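Local coordinates for protein cytochrome c (Chlorobaculum tepidum, PDB 3A9F) that probably carries electrons through its single covalently bound heme c, as the electron-carrier domain of the reaction-centre cytochrome of a green photosynthetic bacterium, at residues A[15-23]-A[57-65]; A[27-38]-A[80-91]. All coordinates share one frame; numbering follows the deposited sequence.

Interaction 1 (A[15-23]-A[57-65])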
# COMPACT_ATOMS: atom_id res chain seq x y z
N THR A 15 -8.34 -7.43 13.07
CA THR A 15 -6.93 -7.83 12.78
C THR A 15 -6.51 -7.28 11.41
O THR A 15 -7.35 -6.80 10.64
CB THR A 15 -6.73 -9.36 12.82
OG1 THR A 15 -7.54 -9.99 11.81
CG2 THR A 15 -7.09 -9.92 14.19
N SER A 16 -5.22 -7.37 11.10
CA SER A 16 -4.72 -6.82 9.84
C SER A 16 -4.98 -7.76 8.67
O SER A 16 -4.73 -8.96 8.74
CB SER A 16 -3.22 -6.53 9.95
OG SER A 16 -2.72 -6.06 8.70
N ASP A 17 -5.43 -7.19 7.55
CA ASP A 17 -5.57 -7.97 6.33
C ASP A 17 -4.25 -8.07 5.56
O ASP A 17 -4.23 -8.63 4.47
CB ASP A 17 -6.72 -7.45 5.42
CG ASP A 17 -6.48 -6.04 4.87
OD1 ASP A 17 -5.40 -5.45 5.09
OD2 ASP A 17 -7.41 -5.52 4.18
N VAL A 18 -3.17 -7.54 6.14
CA VAL A 18 -1.81 -7.68 5.60
C VAL A 18 -0.97 -8.40 6.66
O VAL A 18 -0.75 -7.86 7.74
CB VAL A 18 -1.17 -6.31 5.27
CG1 VAL A 18 0.27 -6.47 4.80
CG2 VAL A 18 -2.00 -5.57 4.22
N PRO A 19 -0.49 -9.62 6.35
CA PRO A 19 0.31 -10.36 7.33
C PRO A 19 1.72 -9.79 7.49
O PRO A 19 2.17 -8.96 6.70
CB PRO A 19 0.40 -11.77 6.74
CG PRO A 19 -0.33 -11.78 5.51
CD PRO A 19 -0.82 -10.43 5.17
N PRO A 20 2.45 -10.26 8.50
CA PRO A 20 3.79 -9.75 8.74
C PRO A 20 4.71 -9.98 7.53
O PRO A 20 4.61 -11.03 6.86
CB PRO A 20 4.24 -10.57 9.95
CG PRO A 20 2.96 -10.85 10.67
CD PRO A 20 2.01 -11.17 9.57
N ALA A 21 5.59 -9.02 7.28
CA ALA A 21 6.56 -9.10 6.19
C ALA A 21 7.41 -10.36 6.29
O ALA A 21 7.69 -10.83 7.39
CB ALA A 21 7.46 -7.89 6.20
N PRO A 22 7.87 -10.89 5.14
CA PRO A 22 8.87 -11.97 5.21
C PRO A 22 10.11 -11.50 5.96
O PRO A 22 10.49 -10.32 5.87
CB PRO A 22 9.19 -12.26 3.73
CG PRO A 22 8.72 -11.04 2.98
CD PRO A 22 7.58 -10.47 3.76
N ALA A 23 10.72 -12.41 6.72
CA ALA A 23 11.95 -12.07 7.41
C ALA A 23 12.96 -11.58 6.39
O ALA A 23 13.17 -12.24 5.36
CB ALA A 23 12.51 -13.29 8.15
N LYS A 57 -5.60 2.10 10.48
CA LYS A 57 -6.05 1.88 11.86
C LYS A 57 -7.07 0.75 11.99
O LYS A 57 -7.18 0.14 13.05
CB LYS A 57 -6.62 3.17 12.45
CG LYS A 57 -5.57 4.19 12.85
CD LYS A 57 -6.15 5.19 13.84
CE LYS A 57 -5.33 6.46 13.89
NZ LYS A 57 -6.00 7.47 14.76
N THR A 58 -7.80 0.48 10.91
CA THR A 58 -8.85 -0.53 10.90
C THR A 58 -8.39 -1.88 10.34
O THR A 58 -9.20 -2.79 10.19
CB THR A 58 -10.07 -0.06 10.10
OG1 THR A 58 -9.72 0.06 8.72
CG2 THR A 58 -10.58 1.30 10.61
N GLY A 59 -7.10 -1.99 10.01
CA GLY A 59 -6.54 -3.23 9.46
C GLY A 59 -7.05 -3.60 8.08
O GLY A 59 -7.19 -4.78 7.74
N GLN A 60 -7.33 -2.57 7.28
CA GLN A 60 -7.88 -2.76 5.94
C GLN A 60 -6.97 -2.16 4.86
O GLN A 60 -7.44 -1.64 3.84
CB GLN A 60 -9.30 -2.20 5.87
CG GLN A 60 -10.28 -2.98 6.75
CD GLN A 60 -11.69 -2.44 6.67
OE1 GLN A 60 -12.55 -3.03 6.02
NE2 GLN A 60 -11.93 -1.30 7.31
N VAL A 61 -5.66 -2.27 5.05
CA VAL A 61 -4.69 -1.79 4.06
C VAL A 61 -4.83 -2.55 2.73
O VAL A 61 -4.85 -1.94 1.66
CB VAL A 61 -3.25 -1.89 4.61
CG1 VAL A 61 -2.23 -1.62 3.51
CG2 VAL A 61 -3.06 -0.95 5.81
N ASN A 62 -4.92 -3.88 2.78
CA ASN A 62 -5.04 -4.64 1.54
C ASN A 62 -6.32 -4.29 0.79
O ASN A 62 -6.32 -4.20 -0.43
CB ASN A 62 -4.97 -6.14 1.79
CG ASN A 62 -4.84 -6.91 0.51
OD1 ASN A 62 -3.88 -6.72 -0.25
ND2 ASN A 62 -5.80 -7.78 0.23
N LEU A 63 -7.41 -4.07 1.53
CA LEU A 63 -8.66 -3.65 0.93
C LEU A 63 -8.47 -2.46 0.00
O LEU A 63 -8.88 -2.49 -1.17
CB LEU A 63 -9.70 -3.31 2.02
CG LEU A 63 -11.08 -2.87 1.53
CD1 LEU A 63 -11.83 -4.06 0.95
CD2 LEU A 63 -11.88 -2.25 2.67
N ILE A 64 -7.84 -1.40 0.51
CA ILE A 64 -7.73 -0.20 -0.29
C ILE A 64 -6.69 -0.37 -1.42
O ILE A 64 -6.90 0.14 -2.54
CB ILE A 64 -7.52 1.09 0.56
CG1 ILE A 64 -7.74 2.35 -0.28
CG2 ILE A 64 -6.16 1.13 1.24
CD1 ILE A 64 -9.12 2.49 -0.89
N VAL A 65 -5.59 -1.09 -1.17
CA VAL A 65 -4.58 -1.29 -2.21
C VAL A 65 -5.18 -2.07 -3.38
O VAL A 65 -4.95 -1.72 -4.55
CB VAL A 65 -3.33 -1.98 -1.64
CG1 VAL A 65 -2.37 -2.38 -2.74
CG2 VAL A 65 -2.64 -1.04 -0.63
O HOH W 1 -9.21 -6.60 8.56
O HOH W 2 -4.12 -3.98 7.15
O HOH W 3 -8.26 -7.85 1.94

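Interaction 2 (A[27-38]-A[80-91]). With HEC (heme c), chain C.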
# COMPACT_ATOMS: atom_id res chain seq x y z
N PHE A 27 12.49 -3.18 2.98
CA PHE A 27 11.57 -2.06 3.14
C PHE A 27 11.95 -0.85 2.29
O PHE A 27 11.07 -0.08 1.87
CB PHE A 27 11.44 -1.67 4.61
CG PHE A 27 10.68 -2.67 5.43
CD1 PHE A 27 9.28 -2.65 5.46
CD2 PHE A 27 11.36 -3.62 6.18
CE1 PHE A 27 8.57 -3.58 6.22
CE2 PHE A 27 10.66 -4.57 6.95
CZ PHE A 27 9.26 -4.55 6.97
N ASP A 28 13.24 -0.67 2.03
CA ASP A 28 13.69 0.48 1.23
C ASP A 28 13.19 0.36 -0.19
O ASP A 28 12.67 1.34 -0.77
CB ASP A 28 15.22 0.62 1.26
CG ASP A 28 15.76 1.00 2.63
OD1 ASP A 28 15.04 1.64 3.44
OD2 ASP A 28 16.93 0.66 2.91
N ALA A 29 13.32 -0.83 -0.77
CA ALA A 29 12.84 -1.10 -2.12
C ALA A 29 11.32 -1.00 -2.15
O ALA A 29 10.74 -0.48 -3.11
CB ALA A 29 13.30 -2.47 -2.59
N ALA A 30 10.66 -1.46 -1.09
CA ALA A 30 9.20 -1.39 -1.02
C ALA A 30 8.72 0.05 -1.03
O ALA A 30 7.77 0.38 -1.73
CB ALA A 30 8.68 -2.11 0.21
N LYS A 31 9.40 0.93 -0.29
CA LYS A 31 9.03 2.34 -0.26
C LYS A 31 9.14 2.95 -1.65
O LYS A 31 8.29 3.76 -2.05
CB LYS A 31 9.92 3.12 0.71
CG LYS A 31 9.56 4.61 0.86
CD LYS A 31 10.53 5.30 1.83
CE LYS A 31 10.22 6.78 2.00
NZ LYS A 31 10.60 7.55 0.79
N LYS A 32 10.16 2.57 -2.41
CA LYS A 32 10.32 3.08 -3.76
C LYS A 32 9.14 2.67 -4.63
O LYS A 32 8.63 3.48 -5.41
CB LYS A 32 11.64 2.61 -4.36
CG LYS A 32 12.83 3.26 -3.70
CD LYS A 32 14.14 2.78 -4.29
CE LYS A 32 15.32 3.42 -3.54
NZ LYS A 32 16.62 2.94 -4.07
N LEU A 33 8.69 1.42 -4.48
CA LEU A 33 7.55 0.95 -5.25
C LEU A 33 6.24 1.66 -4.87
O LEU A 33 5.44 1.99 -5.73
CB LEU A 33 7.43 -0.56 -5.11
CG LEU A 33 6.43 -1.23 -6.08
CD1 LEU A 33 6.74 -0.94 -7.56
CD2 LEU A 33 6.37 -2.72 -5.79
N VAL A 34 6.04 1.90 -3.57
CA VAL A 34 4.91 2.72 -3.11
C VAL A 34 4.96 4.10 -3.76
O VAL A 34 3.94 4.60 -4.25
CB VAL A 34 4.90 2.85 -1.56
CG1 VAL A 34 3.82 3.84 -1.11
CG2 VAL A 34 4.69 1.50 -0.90
N ASP A 35 6.15 4.69 -3.78
CA ASP A 35 6.30 6.03 -4.34
C ASP A 35 5.93 6.05 -5.82
O ASP A 35 5.25 6.97 -6.28
CB ASP A 35 7.74 6.53 -4.17
CG ASP A 35 8.09 6.93 -2.74
OD1 ASP A 35 7.20 6.97 -1.85
OD2 ASP A 35 9.29 7.21 -2.51
N VAL A 36 6.35 5.02 -6.55
CA VAL A 36 6.03 4.93 -7.98
C VAL A 36 4.53 4.68 -8.21
O VAL A 36 3.91 5.36 -9.04
CB VAL A 36 6.87 3.81 -8.67
CG1 VAL A 36 6.44 3.60 -10.12
CG2 VAL A 36 8.35 4.14 -8.62
N ARG A 37 3.95 3.72 -7.49
CA ARG A 37 2.60 3.29 -7.82
C ARG A 37 1.51 4.18 -7.23
O ARG A 37 0.43 4.26 -7.79
CB ARG A 37 2.36 1.84 -7.37
CG ARG A 37 3.21 0.81 -8.11
CD ARG A 37 2.99 0.83 -9.61
NE ARG A 37 3.66 -0.30 -10.25
CZ ARG A 37 4.29 -0.25 -11.42
NH1 ARG A 37 4.40 0.90 -12.08
NH2 ARG A 37 4.83 -1.35 -11.94
N CYS A 38 1.78 4.82 -6.10
CA CYS A 38 0.72 5.51 -5.37
C CYS A 38 0.79 7.03 -5.49
O CYS A 38 0.11 7.74 -4.75
CB CYS A 38 0.72 5.09 -3.89
SG CYS A 38 0.51 3.32 -3.66
N ASP A 80 3.07 -6.26 -6.86
CA ASP A 80 3.19 -4.88 -6.40
C ASP A 80 2.25 -4.67 -5.21
O ASP A 80 2.60 -4.03 -4.22
CB ASP A 80 2.75 -3.87 -7.47
CG ASP A 80 3.67 -3.76 -8.67
OD1 ASP A 80 4.82 -4.20 -8.61
OD2 ASP A 80 3.20 -3.15 -9.69
N ALA A 81 1.02 -5.18 -5.31
CA ALA A 81 0.03 -4.97 -4.26
C ALA A 81 0.49 -5.60 -2.96
O ALA A 81 0.27 -5.02 -1.90
CB ALA A 81 -1.32 -5.52 -4.68
N LYS A 82 1.13 -6.77 -3.03
CA LYS A 82 1.65 -7.40 -1.81
C LYS A 82 2.73 -6.54 -1.16
O LYS A 82 2.69 -6.27 0.05
CB LYS A 82 2.21 -8.79 -2.13
CG LYS A 82 1.17 -9.83 -2.51
CD LYS A 82 1.89 -11.08 -3.01
CE LYS A 82 1.00 -12.26 -3.29
NZ LYS A 82 1.85 -13.38 -3.77
N THR A 83 3.69 -6.09 -1.97
CA THR A 83 4.80 -5.27 -1.46
C THR A 83 4.30 -3.96 -0.87
O THR A 83 4.73 -3.55 0.21
CB THR A 83 5.78 -5.03 -2.60
OG1 THR A 83 6.33 -6.30 -3.00
CG2 THR A 83 6.91 -4.08 -2.20
N ILE A 84 3.41 -3.30 -1.59
CA ILE A 84 2.89 -2.02 -1.18
C ILE A 84 2.10 -2.15 0.11
O ILE A 84 2.26 -1.33 1.02
CB ILE A 84 2.03 -1.41 -2.32
CG1 ILE A 84 2.94 -0.99 -3.47
CG2 ILE A 84 1.17 -0.22 -1.80
CD1 ILE A 84 2.19 -0.70 -4.78
N GLY A 85 1.27 -3.18 0.21
CA GLY A 85 0.50 -3.39 1.44
C GLY A 85 1.38 -3.60 2.65
O GLY A 85 1.11 -3.06 3.72
N ILE A 86 2.43 -4.40 2.49
CA ILE A 86 3.35 -4.63 3.60
C ILE A 86 3.99 -3.32 4.05
O ILE A 86 4.01 -3.01 5.24
CB ILE A 86 4.43 -5.65 3.21
CG1 ILE A 86 3.81 -7.05 3.09
CG2 ILE A 86 5.57 -5.64 4.25
CD1 ILE A 86 4.68 -8.05 2.31
N TRP A 87 4.49 -2.53 3.11
CA TRP A 87 5.16 -1.29 3.49
C TRP A 87 4.17 -0.32 4.14
O TRP A 87 4.47 0.27 5.18
CB TRP A 87 5.88 -0.62 2.30
CG TRP A 87 6.75 0.50 2.77
CD1 TRP A 87 8.06 0.41 3.16
CD2 TRP A 87 6.36 1.86 2.98
NE1 TRP A 87 8.52 1.63 3.57
CE2 TRP A 87 7.50 2.54 3.48
CE3 TRP A 87 5.17 2.58 2.77
CZ2 TRP A 87 7.48 3.91 3.78
CZ3 TRP A 87 5.15 3.93 3.07
CH2 TRP A 87 6.30 4.59 3.58
N LEU A 88 3.00 -0.13 3.53
CA LEU A 88 2.04 0.79 4.12
C LEU A 88 1.61 0.32 5.52
O LEU A 88 1.50 1.14 6.45
CB LEU A 88 0.81 0.94 3.24
CG LEU A 88 1.04 1.69 1.94
CD1 LEU A 88 -0.18 1.48 1.03
CD2 LEU A 88 1.32 3.18 2.18
N HIS A 89 1.40 -0.99 5.67
CA HIS A 89 0.96 -1.52 6.96
C HIS A 89 2.03 -1.30 8.04
O HIS A 89 1.72 -0.90 9.17
CB HIS A 89 0.60 -3.00 6.82
CG HIS A 89 0.19 -3.63 8.11
ND1 HIS A 89 0.82 -4.75 8.61
CD2 HIS A 89 -0.74 -3.27 9.02
CE1 HIS A 89 0.27 -5.06 9.77
NE2 HIS A 89 -0.68 -4.19 10.04
N GLU A 90 3.30 -1.57 7.70
CA GLU A 90 4.36 -1.59 8.73
C GLU A 90 5.10 -0.27 8.94
O GLU A 90 5.66 -0.06 10.01
CB GLU A 90 5.35 -2.72 8.44
CG GLU A 90 4.66 -4.08 8.44
CD GLU A 90 5.57 -5.29 8.61
OE1 GLU A 90 6.78 -5.13 8.91
OE2 GLU A 90 5.06 -6.42 8.45
N LYS A 91 5.08 0.61 7.93
CA LYS A 91 5.95 1.79 7.95
C LYS A 91 5.28 3.15 7.74
O LYS A 91 5.84 4.17 8.14
CB LYS A 91 7.06 1.65 6.89
CG LYS A 91 7.99 0.46 7.05
CD LYS A 91 8.85 0.57 8.29
CE LYS A 91 9.82 -0.59 8.34
NZ LYS A 91 10.56 -0.61 9.62
FE HEC C . -5.82 6.01 -5.00
CHA HEC C . -8.56 7.56 -3.68
CHB HEC C . -4.69 5.36 -1.81
CHC HEC C . -3.05 4.50 -6.29
CHD HEC C . -7.01 6.52 -8.14
NA HEC C . -6.49 6.38 -3.13
C1A HEC C . -7.66 7.03 -2.79
C2A HEC C . -7.81 7.05 -1.35
C3A HEC C . -6.74 6.41 -0.84
C4A HEC C . -5.89 6.02 -1.94
CMA HEC C . -6.37 6.15 0.63
CAA HEC C . -9.01 7.65 -0.60
CBA HEC C . -10.10 6.60 -0.47
CGA HEC C . -11.23 7.07 0.40
O1A HEC C . -11.58 8.27 0.36
O2A HEC C . -11.77 6.23 1.15
NB HEC C . -4.14 5.16 -4.21
C1B HEC C . -3.91 4.92 -2.86
C2B HEC C . -2.74 4.09 -2.74
C3B HEC C . -2.30 3.84 -3.98
C4B HEC C . -3.16 4.50 -4.92
CMB HEC C . -2.22 3.60 -1.37
CAB HEC C . -1.15 2.97 -4.49
CBB HEC C . -1.51 1.49 -4.21
NC HEC C . -5.16 5.61 -6.87
C1C HEC C . -3.96 5.00 -7.19
C2C HEC C . -3.83 4.97 -8.62
C3C HEC C . -4.93 5.57 -9.15
C4C HEC C . -5.78 5.93 -8.05
CMC HEC C . -2.58 4.45 -9.35
CAC HEC C . -5.31 5.83 -10.62
CBC HEC C . -5.29 4.56 -11.51
ND HEC C . -7.51 6.89 -5.77
C1D HEC C . -7.81 6.95 -7.12
C2D HEC C . -9.10 7.57 -7.30
C3D HEC C . -9.57 7.90 -5.93
C4D HEC C . -8.54 7.45 -5.04
CMD HEC C . -9.77 7.80 -8.64
CAD HEC C . -10.90 8.57 -5.58
CBD HEC C . -12.04 7.56 -5.59
CGD HEC C . -11.90 6.65 -4.41
O1D HEC C . -11.99 7.14 -3.25
O2D HEC C . -11.67 5.44 -4.64

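Interaction 1 (A[15-23]-A[57-65])
G59, where the second segment runs closest to the first, receives the backbone of D17: D17 N donates to G59 O over 3.0 Å, from above the carbonyl plane. A water donates to both T15 O and G59 O, so G59 O takes two donors and the loop is tied to the turn a second time. G59 has positive phi in a Schellman motif that ends the preceding helix, and a beta carbon there would run into T15 O. Q60 then takes the N-cap position of helix 61-70, with its CA 3.3 Å from D17 OD2, but its side chain turns away to T58 OG1, which also bonds to K54 O. V61 N donates to a water that is also bonded to S16 OG, while V61 CB packs on V18 CG2 at 3.9 Å. The amides of N62 and L63 point to one carboxylate: N62 N reaches D17 OD1 at 2.8 Å (161°), and L63 N reaches D17 OD2 at 3.0 Å. Both meet the syn sides of the carboxylate, about 30° out of its plane; with two amides holding separate oxygens, the group can hardly rotate. The D17 torsion, CG lying between backbone N and carbonyl carbon (chi1 65°), brings the carboxylate over this helix start, whose dipole would probably stabilise its charge. The arrangement is typical of a carboxylate held by first-turn amides of a helix, here brought from a distant loop.

Interaction 2 (A[27-38]-A[80-91])
D80 OD2 is gripped by R37 through two N-H groups in a salt bridge: NE donates at 2.9 Å (151°), NH2 more weakly at 3.3 Å. R37 comes to it from above the carboxylate plane, the two flat groups being turned 52° apart. The chi2 bend of R37 turns its guanidinium back to D80, while R37 CB lies 3.6 Å from I84 CD1. A30 CB meets T83 CG2 at 3.6 Å, and V34 CG2 wedges between I84 and W87. The W87 indole is a knob among F27, A30, K31 and V34, with K31 CB over one face in a CH-pi contact and K91 CB over the other. With an alanine for W87, a gap would probably open between A30 and V34 and the K31 chain would lose its aromatic face. K91 also reaches over the F27 ring, its NZ 4.6 Å from the centroid in a cation-pi contact, while E90 OE1 sits at the ring edge and E90 OE2 accepts from A21 N. Helices 27-37 and 80-91 cross at -107°, the N- and C-terminal pair characteristic of class I cytochromes c; heme-bound C38 follows the first, and V65 of helix 61-70 packs on A81 and L88 of the second.

Overall arrangement
The two contacts illustrate how a small all-helical domain can be closed: the N-terminal part of the chain is fastened first to its middle and then to its C-terminal helix. Their segments alternate in sequence, 15-23 and 27-38 followed by 57-65 and 80-91, with centres about 12 Å apart. Interaction 1 lies at the surface, joining the N-terminal loop to the start of helix 61-70; interaction 2 is nearer the centre of the chain, about 5 Å from it, and borders the heme. They meet directly where the loop runs along helix 78-91, as A21 packs on I86. The terminal helix pair thus flanks the heme, with the V61 side chain about 7 Å from it.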